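Local coordinates for protein peroxisomal catalase A (Saccharomyces cerevisiae, PDB 1A4E) that breaks hydrogen peroxide down to water and oxygen at a haem iron, probably protecting yeast cells from the peroxide made by peroxisomal oxidases, at residues P51-H56 against Q311-A316; F317-T322 against Q335-S340. One frame throughout, in Å; residues are numbered along the deposited sequence.

Contact 1: P51-H56 against Q311-A316; sequences PQRNPH and QVEQAA. With HEM (protoporphyrin IX containing Fe), chain I; AZI (azide ion), chain H.
Arg-53 drives its guanidinium into the C-terminal end of helix 308-313, where the tight half of the contact lies. Its NH2 gives Val-312 O a hydrogen bond of 3.1 Å and 156°, slightly tilted from the guanidinium plane. The same carbonyl takes Ala-315 N from the other face of its plane, so two donors hold it at the helix end. Arg-53 NH1 is shared: it bonds weakly to Ala-315 O at 2.7 Å, and weakly to HEM O2D at 3.0 Å. A bend at chi3 (-87°) turns the group away from the line of its aliphatic chain, whose CG and CD run beside the two haem propionates.

This is the distal side of the catalase haem pocket, where the loop 51-56 passes over the pyrrole A and D side of the porphyrin and ends in the catalytic His-56. That ring lies over pyrrole D, its face above HEM C3D, and His-56 NE2 donates at 2.9 Å and 166° to N3 of the azide whose N1 sits on the iron. His-56 ND1 is bonded to Ser-95, which helps to set the turn of the ring.

The looser side is wet. Glu-313 OE1 makes a long salt bridge, 3.8 Å, to Arg-53 NH2; two waters lie within hydrogen-bonding reach of OE2, one also near Pro-51 O, the other accepting from Arg-53 N at 3.0 Å and weakly from NE. A leucine in place of Arg-53 would probably leave Val-312 O without its side-chain donor and Glu-313 without the positive charge beside it, and take one donor from the propionate.

Contact 2: F317-T322 against Q335-S340; sequences FAPSTT and QARLFS. With HEM (protoporphyrin IX containing Fe), chain I.
Pro-319 and Ser-320, the middle residues of a type I beta turn from Ala-318 to Thr-321, sit against helix 332-348, the proximal helix of the catalase fold, which carries the iron ligand Tyr-341. The turn is closed by Thr-321 N to Ala-318 O and brings Ser-320 and Leu-338 closest, 4.8 Å between their CA atoms.

Packing over flat groups comes first. The guanidinium of Arg-337 is sandwiched: Pro-319 CG presses on the centre of one face, 3.7 Å from CZ, while the other face lies on the porphyrin round pyrrole C, with NH2 3.2 Å from HEM C4C. The proline crosses the arginine at about a right angle. The Arg-337 chain turns about its CG-CD bond (chi3 80°), which lets CG, CD and NE follow the macrocycle from pyrrole B to pyrrole C before the charged end reaches Tyr-341 OH, to which NH2 is hydrogen-bonded. A positive charge here would be expected to favour a phenolate on that ligand. Two residues before the proline, Phe-317 brings CD2 to 3.4 Å from HEM O2D, so the loop borders a propionate as well.

Apolar contact is sparser. Leu-338 starts away from the turn, yet its CD1 swings back to within 4.1 Å of Pro-319 CB.

Ser-320 CB makes a van der Waals touch with Leu-338 O, at 3.4 Å. The polar link across the contact runs through a water: it stands 2.7 Å from Ser-320 OG and donates to Arg-337 O at 3.0 Å and, weakly, to Leu-338 O.

Contact 1 closes before contact 2 opens along the chain, and the two adjoin directly: 311-316 runs on into 317-322, and the centres of the two contacts are about 15 Å apart. Contact 1 joins the loop after helix 36-45 to the end of helix 308-313, 255 residues later. Contact 2 is local, spanning 13 residues from the following loop to helix 332-348. The haem lies between 51-56, over its distal, azide-bearing face, and 335-340, against its proximal face. The continuous run 311-322 passes the propionate edge on its way from one to the other. Both contacts also touch the second subunit, so the pocket is built close to the tetramer interface.

Contact 1: P51-H56 against Q311-A316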
ATOM      1  N   PRO B  51      -9.667   2.113   0.659  1.00 22.63           N
ATOM      2  CA  PRO B  51     -10.466   2.229  -0.560  1.00 22.02           C
ATOM      3  C   PRO B  51     -11.839   1.618  -0.317  1.00 23.00           C
ATOM      4  O   PRO B  51     -11.964   0.642   0.423  1.00 22.95           O
ATOM      5  CB  PRO B  51      -9.684   1.484  -1.612  1.00 20.66           C
ATOM      6  CG  PRO B  51      -8.275   1.473  -1.090  1.00 22.26           C
ATOM      7  CD  PRO B  51      -8.496   1.273   0.401  1.00 22.93           C
ATOM      8  N   GLN B  52     -12.898   2.194  -0.880  1.00 23.69           N
ATOM      9  CA  GLN B  52     -14.224   1.608  -0.757  1.00 23.30           C
ATOM     10  C   GLN B  52     -14.341   0.358  -1.623  1.00 21.57           C
ATOM     11  O   GLN B  52     -13.640   0.209  -2.624  1.00 22.67           O
ATOM     12  CB  GLN B  52     -15.281   2.617  -1.190  1.00 22.20           C
ATOM     13  CG  GLN B  52     -15.178   3.016  -2.666  1.00 23.32           C
ATOM     14  CD  GLN B  52     -16.176   4.057  -3.140  1.00 30.25           C
ATOM     15  OE1 GLN B  52     -16.537   4.098  -4.317  1.00 31.57           O
ATOM     16  NE2 GLN B  52     -16.652   4.936  -2.266  1.00 27.24           N
ATOM     17  N   ARG B  53     -15.225  -0.551  -1.211  1.00 21.93           N
ATOM     18  CA  ARG B  53     -15.582  -1.745  -1.973  1.00 21.90           C
ATOM     19  C   ARG B  53     -15.945  -1.423  -3.421  1.00 21.09           C
ATOM     20  O   ARG B  53     -16.569  -0.399  -3.698  1.00 21.12           O
ATOM     21  CB  ARG B  53     -16.761  -2.410  -1.285  1.00 20.79           C
ATOM     22  CG  ARG B  53     -16.347  -3.565  -0.423  1.00 25.56           C
ATOM     23  CD  ARG B  53     -17.453  -4.044   0.495  1.00 25.85           C
ATOM     24  NE  ARG B  53     -17.384  -3.244   1.695  1.00 35.43           N
ATOM     25  CZ  ARG B  53     -17.247  -3.751   2.918  1.00 32.13           C
ATOM     26  NH1 ARG B  53     -17.170  -5.051   3.164  1.00 33.44           N
ATOM     27  NH2 ARG B  53     -17.142  -2.904   3.927  1.00 39.30           N
ATOM     28  N   ASN B  54     -15.538  -2.267  -4.365  1.00 21.97           N
ATOM     29  CA  ASN B  54     -15.856  -2.065  -5.773  1.00 24.32           C
ATOM     30  C   ASN B  54     -16.490  -3.350  -6.335  1.00 25.46           C
ATOM     31  O   ASN B  54     -15.781  -4.323  -6.584  1.00 26.47           O
ATOM     32  CB  ASN B  54     -14.567  -1.705  -6.524  1.00 22.40           C
ATOM     33  CG  ASN B  54     -14.783  -1.277  -7.968  1.00 23.55           C
ATOM     34  OD1 ASN B  54     -15.816  -0.722  -8.339  1.00 28.06           O
ATOM     35  ND2 ASN B  54     -13.800  -1.530  -8.828  1.00 23.53           N
ATOM     36  N   PRO B  55     -17.815  -3.459  -6.520  1.00 25.77           N
ATOM     37  CA  PRO B  55     -18.809  -2.469  -6.113  1.00 23.47           C
ATOM     38  C   PRO B  55     -19.323  -2.722  -4.690  1.00 24.74           C
ATOM     39  O   PRO B  55     -18.653  -3.384  -3.886  1.00 24.37           O
ATOM     40  CB  PRO B  55     -19.831  -2.610  -7.218  1.00 22.65           C
ATOM     41  CG  PRO B  55     -19.908  -4.115  -7.382  1.00 23.91           C
ATOM     42  CD  PRO B  55     -18.447  -4.541  -7.276  1.00 24.85           C
ATOM     43  N   HIS B  56     -20.546  -2.247  -4.410  1.00 24.76           N
ATOM     44  CA  HIS B  56     -21.216  -2.333  -3.120  1.00 23.77           C
ATOM     45  C   HIS B  56     -20.472  -1.537  -2.063  1.00 24.74           C
ATOM     46  O   HIS B  56     -20.313  -1.957  -0.927  1.00 25.74           O
ATOM     47  CB  HIS B  56     -21.346  -3.791  -2.651  1.00 22.64           C
ATOM     48  CG  HIS B  56     -22.352  -4.660  -3.393  1.00 25.37           C
ATOM     49  ND1 HIS B  56     -23.559  -5.033  -2.980  1.00 26.50           N
ATOM     50  CD2 HIS B  56     -22.130  -5.271  -4.603  1.00 24.03           C
ATOM     51  CE1 HIS B  56     -24.065  -5.848  -3.871  1.00 24.24           C
ATOM     52  NE2 HIS B  56     -23.197  -5.983  -4.840  1.00 24.51           N
ATOM     53  N   GLN B 311     -15.827  -3.320  12.292  1.00 22.48           N
ATOM     54  CA  GLN B 311     -16.625  -4.514  12.124  1.00 22.99           C
ATOM     55  C   GLN B 311     -17.394  -4.678  10.830  1.00 22.04           C
ATOM     56  O   GLN B 311     -17.612  -5.807  10.394  1.00 26.13           O
ATOM     57  CB  GLN B 311     -17.584  -4.610  13.305  1.00 21.89           C
ATOM     58  CG  GLN B 311     -16.776  -4.826  14.570  1.00 21.43           C
ATOM     59  CD  GLN B 311     -17.604  -4.806  15.826  1.00 26.82           C
ATOM     60  OE1 GLN B 311     -17.681  -5.786  16.560  1.00 28.99           O
ATOM     61  NE2 GLN B 311     -18.244  -3.677  16.108  1.00 28.32           N
ATOM     62  N   VAL B 312     -17.801  -3.580  10.199  1.00 21.82           N
ATOM     63  CA  VAL B 312     -18.600  -3.635   8.984  1.00 20.97           C
ATOM     64  C   VAL B 312     -17.758  -3.227   7.783  1.00 21.83           C
ATOM     65  O   VAL B 312     -17.692  -3.941   6.780  1.00 22.66           O
ATOM     66  CB  VAL B 312     -19.835  -2.701   9.140  1.00 16.84           C
ATOM     67  CG1 VAL B 312     -20.738  -2.787   7.926  1.00 14.59           C
ATOM     68  CG2 VAL B 312     -20.650  -3.131  10.340  1.00 12.93           C
ATOM     69  N   GLU B 313     -17.084  -2.083   7.887  1.00 21.77           N
ATOM     70  CA  GLU B 313     -16.260  -1.604   6.796  1.00 22.91           C
ATOM     71  C   GLU B 313     -15.055  -2.507   6.557  1.00 24.06           C
ATOM     72  O   GLU B 313     -14.667  -2.736   5.411  1.00 27.05           O
ATOM     73  CB  GLU B 313     -15.832  -0.174   7.114  1.00 22.26           C
ATOM     74  CG  GLU B 313     -15.186   0.558   5.941  1.00 23.25           C
ATOM     75  CD  GLU B 313     -16.059   0.749   4.702  1.00 25.65           C
ATOM     76  OE1 GLU B 313     -17.285   0.802   4.787  1.00 26.59           O
ATOM     77  OE2 GLU B 313     -15.494   0.879   3.626  1.00 24.18           O
ATOM     78  N   GLN B 314     -14.473  -3.070   7.620  1.00 23.09           N
ATOM     79  CA  GLN B 314     -13.369  -3.998   7.462  1.00 23.52           C
ATOM     80  C   GLN B 314     -13.786  -5.446   7.196  1.00 23.67           C
ATOM     81  O   GLN B 314     -12.933  -6.321   7.011  1.00 24.07           O
ATOM     82  CB  GLN B 314     -12.492  -3.959   8.698  1.00 23.24           C
ATOM     83  CG  GLN B 314     -11.667  -2.688   8.771  1.00 24.14           C
ATOM     84  CD  GLN B 314     -10.500  -2.798   9.736  1.00 28.64           C
ATOM     85  OE1 GLN B 314      -9.353  -2.505   9.390  1.00 29.83           O
ATOM     86  NE2 GLN B 314     -10.747  -3.229  10.969  1.00 25.08           N
ATOM     87  N   ALA B 315     -15.097  -5.725   7.154  1.00 21.29           N
ATOM     88  CA  ALA B 315     -15.594  -7.070   6.924  1.00 19.76           C
ATOM     89  C   ALA B 315     -15.339  -7.508   5.492  1.00 21.22           C
ATOM     90  O   ALA B 315     -15.532  -6.754   4.540  1.00 21.96           O
ATOM     91  CB  ALA B 315     -17.083  -7.120   7.187  1.00 20.76           C
ATOM     92  N   ALA B 316     -14.878  -8.751   5.370  1.00 20.20           N
ATOM     93  CA  ALA B 316     -14.530  -9.342   4.089  1.00 20.37           C
ATOM     94  C   ALA B 316     -15.375 -10.576   3.828  1.00 21.11           C
ATOM     95  O   ALA B 316     -15.338 -11.535   4.590  1.00 20.98           O
ATOM     96  CB  ALA B 316     -13.075  -9.755   4.086  1.00 17.01           C
TER
HETATM   97  CHA HEM I 503     -19.173  -7.373  -3.721  1.00 19.73           C
HETATM   98  CHB HEM I 503     -17.022  -9.037  -7.671  1.00 23.08           C
HETATM   99  CHC HEM I 503     -21.192 -10.871  -9.141  1.00 22.82           C
HETATM  100  CHD HEM I 503     -23.006 -10.106  -4.753  1.00 22.32           C
HETATM  101  C1A HEM I 503     -18.263  -7.528  -4.750  1.00 21.81           C
HETATM  102  C2A HEM I 503     -16.867  -7.145  -4.660  1.00 23.86           C
HETATM  103  C3A HEM I 503     -16.241  -7.690  -5.731  1.00 24.23           C
HETATM  104  C4A HEM I 503     -17.259  -8.372  -6.492  1.00 24.64           C
HETATM  105  CMA HEM I 503     -14.754  -7.676  -6.053  1.00 18.86           C
HETATM  106  CAA HEM I 503     -16.223  -6.357  -3.533  1.00 21.71           C
HETATM  107  CBA HEM I 503     -15.481  -7.314  -2.628  1.00 26.71           C
HETATM  108  CGA HEM I 503     -14.764  -6.665  -1.465  1.00 25.96           C
HETATM  109  O1A HEM I 503     -14.028  -5.697  -1.642  1.00 23.24           O
HETATM  110  O2A HEM I 503     -14.938  -7.162  -0.364  1.00 25.56           O
HETATM  111  C1B HEM I 503     -17.971  -9.711  -8.407  1.00 24.72           C
HETATM  112  C2B HEM I 503     -17.715 -10.304  -9.697  1.00 24.26           C
HETATM  113  C3B HEM I 503     -18.926 -10.740 -10.181  1.00 25.35           C
HETATM  114  C4B HEM I 503     -19.892 -10.419  -9.140  1.00 22.07           C
HETATM  115  CMB HEM I 503     -16.329 -10.362 -10.332  1.00 21.13           C
HETATM  116  CAB HEM I 503     -19.254 -11.356 -11.396  1.00 24.06           C
HETATM  117  CBB HEM I 503     -18.340 -11.945 -12.388  1.00 19.20           C
HETATM  118  C1C HEM I 503     -22.051 -10.851  -8.061  1.00 23.54           C
HETATM  119  C2C HEM I 503     -23.279 -11.610  -7.997  1.00 25.62           C
HETATM  120  C3C HEM I 503     -23.770 -11.455  -6.733  1.00 24.85           C
HETATM  121  C4C HEM I 503     -22.837 -10.587  -6.041  1.00 24.42           C
HETATM  122  CMC HEM I 503     -23.840 -12.454  -9.140  1.00 22.45           C
HETATM  123  CAC HEM I 503     -24.894 -12.042  -6.172  1.00 21.23           C
HETATM  124  CBC HEM I 503     -25.076 -13.474  -6.072  1.00 21.98           C
HETATM  125  C1D HEM I 503     -22.126  -9.271  -4.091  1.00 20.59           C
HETATM  126  C2D HEM I 503     -22.330  -8.757  -2.760  1.00 20.58           C
HETATM  127  C3D HEM I 503     -21.267  -7.970  -2.490  1.00 21.91           C
HETATM  128  C4D HEM I 503     -20.405  -8.008  -3.641  1.00 20.82           C
HETATM  129  CMD HEM I 503     -23.495  -9.056  -1.826  1.00 18.73           C
HETATM  130  CAD HEM I 503     -21.047  -7.151  -1.233  1.00 19.85           C
HETATM  131  CBD HEM I 503     -20.314  -7.876  -0.127  1.00 19.80           C
HETATM  132  CGD HEM I 503     -20.208  -6.985   1.097  1.00 25.52           C
HETATM  133  O1D HEM I 503     -21.233  -6.597   1.640  1.00 28.56           O
HETATM  134  O2D HEM I 503     -19.103  -6.658   1.512  1.00 25.20           O
HETATM  135  NA  HEM I 503     -18.488  -8.308  -5.870  1.00 23.44           N
HETATM  136  NB  HEM I 503     -19.298  -9.806  -8.057  1.00 23.35           N
HETATM  137  NC  HEM I 503     -21.760 -10.264  -6.848  1.00 24.80           N
HETATM  138  ND  HEM I 503     -20.932  -8.820  -4.623  1.00 20.60           N
HETATM  139 FE   HEM I 503     -20.137  -9.261  -6.363  1.00 20.84          FE
HETATM  140  N1  AZI H 504     -20.811  -7.489  -7.251  1.00 25.26           N
HETATM  141  N2  AZI H 504     -22.199  -7.366  -7.349  1.00 27.48           N
HETATM  142  N3  AZI H 504     -23.586  -7.242  -7.451  1.00 27.80           N
HETATM  143  O   HOH W   1     -13.662  -0.673   2.221  1.00 30.03           O
HETATM  144  O   HOH W   2     -16.895  -0.006   1.245  1.00 22.53           O

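Contact 2: F317-T322 against Q335-S340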
ATOM      1  N   PHE B 317     -16.130 -10.549   2.732  1.00 22.60           N
ATOM      2  CA  PHE B 317     -17.031 -11.629   2.334  1.00 23.31           C
ATOM      3  C   PHE B 317     -16.596 -12.170   0.979  1.00 25.22           C
ATOM      4  O   PHE B 317     -16.313 -11.388   0.067  1.00 25.17           O
ATOM      5  CB  PHE B 317     -18.463 -11.136   2.201  1.00 20.30           C
ATOM      6  CG  PHE B 317     -19.072 -10.568   3.471  1.00 21.13           C
ATOM      7  CD1 PHE B 317     -19.747 -11.405   4.363  1.00 20.68           C
ATOM      8  CD2 PHE B 317     -18.956  -9.206   3.746  1.00 22.35           C
ATOM      9  CE1 PHE B 317     -20.301 -10.875   5.526  1.00 21.85           C
ATOM     10  CE2 PHE B 317     -19.514  -8.686   4.914  1.00 23.09           C
ATOM     11  CZ  PHE B 317     -20.186  -9.517   5.805  1.00 23.72           C
ATOM     12  N   ALA B 318     -16.542 -13.502   0.835  1.00 24.86           N
ATOM     13  CA  ALA B 318     -16.090 -14.150  -0.393  1.00 23.60           C
ATOM     14  C   ALA B 318     -16.810 -15.474  -0.639  1.00 22.94           C
ATOM     15  O   ALA B 318     -16.937 -16.274   0.293  1.00 24.63           O
ATOM     16  CB  ALA B 318     -14.595 -14.434  -0.315  1.00 18.38           C
ATOM     17  N   PRO B 319     -17.288 -15.781  -1.856  1.00 21.91           N
ATOM     18  CA  PRO B 319     -17.861 -17.072  -2.217  1.00 22.28           C
ATOM     19  C   PRO B 319     -16.904 -18.247  -2.041  1.00 23.39           C
ATOM     20  O   PRO B 319     -17.321 -19.391  -1.860  1.00 23.14           O
ATOM     21  CB  PRO B 319     -18.305 -16.883  -3.645  1.00 22.64           C
ATOM     22  CG  PRO B 319     -18.558 -15.408  -3.739  1.00 20.55           C
ATOM     23  CD  PRO B 319     -17.382 -14.852  -2.973  1.00 20.77           C
ATOM     24  N   SER B 320     -15.599 -17.951  -2.079  1.00 24.66           N
ATOM     25  CA  SER B 320     -14.563 -18.954  -1.873  1.00 26.18           C
ATOM     26  C   SER B 320     -14.388 -19.343  -0.407  1.00 27.03           C
ATOM     27  O   SER B 320     -13.737 -20.343  -0.082  1.00 30.04           O
ATOM     28  CB  SER B 320     -13.253 -18.424  -2.458  1.00 26.39           C
ATOM     29  OG  SER B 320     -12.964 -17.100  -2.046  1.00 26.12           O
ATOM     30  N   THR B 321     -14.994 -18.557   0.494  1.00 26.40           N
ATOM     31  CA  THR B 321     -15.009 -18.885   1.911  1.00 26.06           C
ATOM     32  C   THR B 321     -16.222 -19.791   2.081  1.00 25.11           C
ATOM     33  O   THR B 321     -17.366 -19.356   2.206  1.00 25.80           O
ATOM     34  CB  THR B 321     -15.160 -17.604   2.759  1.00 27.42           C
ATOM     35  OG1 THR B 321     -14.053 -16.788   2.430  1.00 26.02           O
ATOM     36  CG2 THR B 321     -15.174 -17.850   4.254  1.00 22.52           C
ATOM     37  N   THR B 322     -15.941 -21.088   2.058  1.00 25.02           N
ATOM     38  CA  THR B 322     -16.985 -22.084   2.133  1.00 26.66           C
ATOM     39  C   THR B 322     -16.555 -23.233   3.015  1.00 25.63           C
ATOM     40  O   THR B 322     -15.372 -23.523   3.127  1.00 29.45           O
ATOM     41  CB  THR B 322     -17.309 -22.574   0.704  1.00 26.67           C
ATOM     42  OG1 THR B 322     -18.401 -23.468   0.857  1.00 26.60           O
ATOM     43  CG2 THR B 322     -16.145 -23.250  -0.007  1.00 18.61           C
ATOM     44  N   GLN B 335     -17.796 -18.959 -10.813  1.00 22.47           N
ATOM     45  CA  GLN B 335     -16.424 -19.414 -10.964  1.00 22.69           C
ATOM     46  C   GLN B 335     -15.440 -18.247 -10.884  1.00 22.73           C
ATOM     47  O   GLN B 335     -14.445 -18.343 -10.165  1.00 25.23           O
ATOM     48  CB  GLN B 335     -16.270 -20.121 -12.302  1.00 22.84           C
ATOM     49  CG  GLN B 335     -16.962 -21.467 -12.404  1.00 21.72           C
ATOM     50  CD  GLN B 335     -16.179 -22.620 -11.821  1.00 23.88           C
ATOM     51  OE1 GLN B 335     -15.087 -22.921 -12.282  1.00 23.20           O
ATOM     52  NE2 GLN B 335     -16.701 -23.306 -10.812  1.00 24.38           N
ATOM     53  N   ALA B 336     -15.714 -17.129 -11.573  1.00 20.50           N
ATOM     54  CA  ALA B 336     -14.861 -15.948 -11.505  1.00 20.98           C
ATOM     55  C   ALA B 336     -14.866 -15.272 -10.133  1.00 22.66           C
ATOM     56  O   ALA B 336     -13.847 -14.728  -9.697  1.00 20.71           O
ATOM     57  CB  ALA B 336     -15.308 -14.924 -12.516  1.00 18.47           C
ATOM     58  N   ARG B 337     -16.024 -15.333  -9.452  1.00 22.71           N
ATOM     59  CA  ARG B 337     -16.205 -14.779  -8.117  1.00 21.34           C
ATOM     60  C   ARG B 337     -15.393 -15.523  -7.076  1.00 24.10           C
ATOM     61  O   ARG B 337     -15.079 -14.969  -6.021  1.00 28.65           O
ATOM     62  CB  ARG B 337     -17.660 -14.837  -7.689  1.00 20.17           C
ATOM     63  CG  ARG B 337     -18.560 -13.931  -8.497  1.00 18.67           C
ATOM     64  CD  ARG B 337     -19.999 -14.118  -8.063  1.00 22.10           C
ATOM     65  NE  ARG B 337     -20.285 -13.390  -6.841  1.00 22.81           N
ATOM     66  CZ  ARG B 337     -21.147 -13.822  -5.917  1.00 21.58           C
ATOM     67  NH1 ARG B 337     -21.813 -14.958  -6.044  1.00 20.72           N
ATOM     68  NH2 ARG B 337     -21.341 -13.097  -4.824  1.00 22.54           N
ATOM     69  N   LEU B 338     -15.052 -16.786  -7.355  1.00 24.51           N
ATOM     70  CA  LEU B 338     -14.197 -17.577  -6.484  1.00 24.82           C
ATOM     71  C   LEU B 338     -12.789 -16.979  -6.407  1.00 26.93           C
ATOM     72  O   LEU B 338     -12.094 -17.190  -5.413  1.00 29.62           O
ATOM     73  CB  LEU B 338     -14.150 -18.988  -7.026  1.00 24.05           C
ATOM     74  CG  LEU B 338     -14.835 -20.155  -6.330  1.00 27.39           C
ATOM     75  CD1 LEU B 338     -16.047 -19.762  -5.509  1.00 23.07           C
ATOM     76  CD2 LEU B 338     -15.193 -21.110  -7.441  1.00 24.88           C
ATOM     77  N   PHE B 339     -12.380 -16.222  -7.443  1.00 24.27           N
ATOM     78  CA  PHE B 339     -11.113 -15.512  -7.472  1.00 23.70           C
ATOM     79  C   PHE B 339     -11.252 -14.086  -6.956  1.00 23.68           C
ATOM     80  O   PHE B 339     -10.526 -13.673  -6.061  1.00 24.17           O
ATOM     81  CB  PHE B 339     -10.541 -15.441  -8.904  1.00 24.45           C
ATOM     82  CG  PHE B 339      -9.399 -14.434  -9.069  1.00 23.91           C
ATOM     83  CD1 PHE B 339      -8.149 -14.673  -8.485  1.00 26.42           C
ATOM     84  CD2 PHE B 339      -9.621 -13.245  -9.768  1.00 24.30           C
ATOM     85  CE1 PHE B 339      -7.134 -13.723  -8.597  1.00 25.79           C
ATOM     86  CE2 PHE B 339      -8.600 -12.301  -9.875  1.00 28.88           C
ATOM     87  CZ  PHE B 339      -7.358 -12.539  -9.290  1.00 27.47           C
ATOM     88  N   SER B 340     -12.175 -13.331  -7.550  1.00 24.46           N
ATOM     89  CA  SER B 340     -12.280 -11.897  -7.330  1.00 26.93           C
ATOM     90  C   SER B 340     -12.390 -11.309  -5.946  1.00 26.30           C
ATOM     91  O   SER B 340     -11.780 -10.269  -5.702  1.00 28.97           O
ATOM     92  CB  SER B 340     -13.447 -11.347  -8.117  1.00 27.40           C
ATOM     93  OG  SER B 340     -13.100 -11.358  -9.485  1.00 33.75           O
TER
HETATM   94  CHA HEM I 503     -19.173  -7.373  -3.721  1.00 19.73           C
HETATM   95  CHB HEM I 503     -17.022  -9.037  -7.671  1.00 23.08           C
HETATM   96  CHC HEM I 503     -21.192 -10.871  -9.141  1.00 22.82           C
HETATM   97  CHD HEM I 503     -23.006 -10.106  -4.753  1.00 22.32           C
HETATM   98  C1A HEM I 503     -18.263  -7.528  -4.750  1.00 21.81           C
HETATM   99  C2A HEM I 503     -16.867  -7.145  -4.660  1.00 23.86           C
HETATM  100  C3A HEM I 503     -16.241  -7.690  -5.731  1.00 24.23           C
HETATM  101  C4A HEM I 503     -17.259  -8.372  -6.492  1.00 24.64           C
HETATM  102  CMA HEM I 503     -14.754  -7.676  -6.053  1.00 18.86           C
HETATM  103  CAA HEM I 503     -16.223  -6.357  -3.533  1.00 21.71           C
HETATM  104  CBA HEM I 503     -15.481  -7.314  -2.628  1.00 26.71           C
HETATM  105  CGA HEM I 503     -14.764  -6.665  -1.465  1.00 25.96           C
HETATM  106  O1A HEM I 503     -14.028  -5.697  -1.642  1.00 23.24           O
HETATM  107  O2A HEM I 503     -14.938  -7.162  -0.364  1.00 25.56           O
HETATM  108  C1B HEM I 503     -17.971  -9.711  -8.407  1.00 24.72           C
HETATM  109  C2B HEM I 503     -17.715 -10.304  -9.697  1.00 24.26           C
HETATM  110  C3B HEM I 503     -18.926 -10.740 -10.181  1.00 25.35           C
HETATM  111  C4B HEM I 503     -19.892 -10.419  -9.140  1.00 22.07           C
HETATM  112  CMB HEM I 503     -16.329 -10.362 -10.332  1.00 21.13           C
HETATM  113  CAB HEM I 503     -19.254 -11.356 -11.396  1.00 24.06           C
HETATM  114  CBB HEM I 503     -18.340 -11.945 -12.388  1.00 19.20           C
HETATM  115  C1C HEM I 503     -22.051 -10.851  -8.061  1.00 23.54           C
HETATM  116  C2C HEM I 503     -23.279 -11.610  -7.997  1.00 25.62           C
HETATM  117  C3C HEM I 503     -23.770 -11.455  -6.733  1.00 24.85           C
HETATM  118  C4C HEM I 503     -22.837 -10.587  -6.041  1.00 24.42           C
HETATM  119  CMC HEM I 503     -23.840 -12.454  -9.140  1.00 22.45           C
HETATM  120  CAC HEM I 503     -24.894 -12.042  -6.172  1.00 21.23           C
HETATM  121  CBC HEM I 503     -25.076 -13.474  -6.072  1.00 21.98           C
HETATM  122  C1D HEM I 503     -22.126  -9.271  -4.091  1.00 20.59           C
HETATM  123  C2D HEM I 503     -22.330  -8.757  -2.760  1.00 20.58           C
HETATM  124  C3D HEM I 503     -21.267  -7.970  -2.490  1.00 21.91           C
HETATM  125  C4D HEM I 503     -20.405  -8.008  -3.641  1.00 20.82           C
HETATM  126  CMD HEM I 503     -23.495  -9.056  -1.826  1.00 18.73           C
HETATM  127  CAD HEM I 503     -21.047  -7.151  -1.233  1.00 19.85           C
HETATM  128  CBD HEM I 503     -20.314  -7.876  -0.127  1.00 19.80           C
HETATM  129  CGD HEM I 503     -20.208  -6.985   1.097  1.00 25.52           C
HETATM  130  O1D HEM I 503     -21.233  -6.597   1.640  1.00 28.56           O
HETATM  131  O2D HEM I 503     -19.103  -6.658   1.512  1.00 25.20           O
HETATM  132  NA  HEM I 503     -18.488  -8.308  -5.870  1.00 23.44           N
HETATM  133  NB  HEM I 503     -19.298  -9.806  -8.057  1.00 23.35           N
HETATM  134  NC  HEM I 503     -21.760 -10.264  -6.848  1.00 24.80           N
HETATM  135  ND  HEM I 503     -20.932  -8.820  -4.623  1.00 20.60           N
HETATM  136 FE   HEM I 503     -20.137  -9.261  -6.363  1.00 20.84          FE
HETATM  137  O   HOH W   3     -13.220 -14.955  -3.719  1.00 32.73           O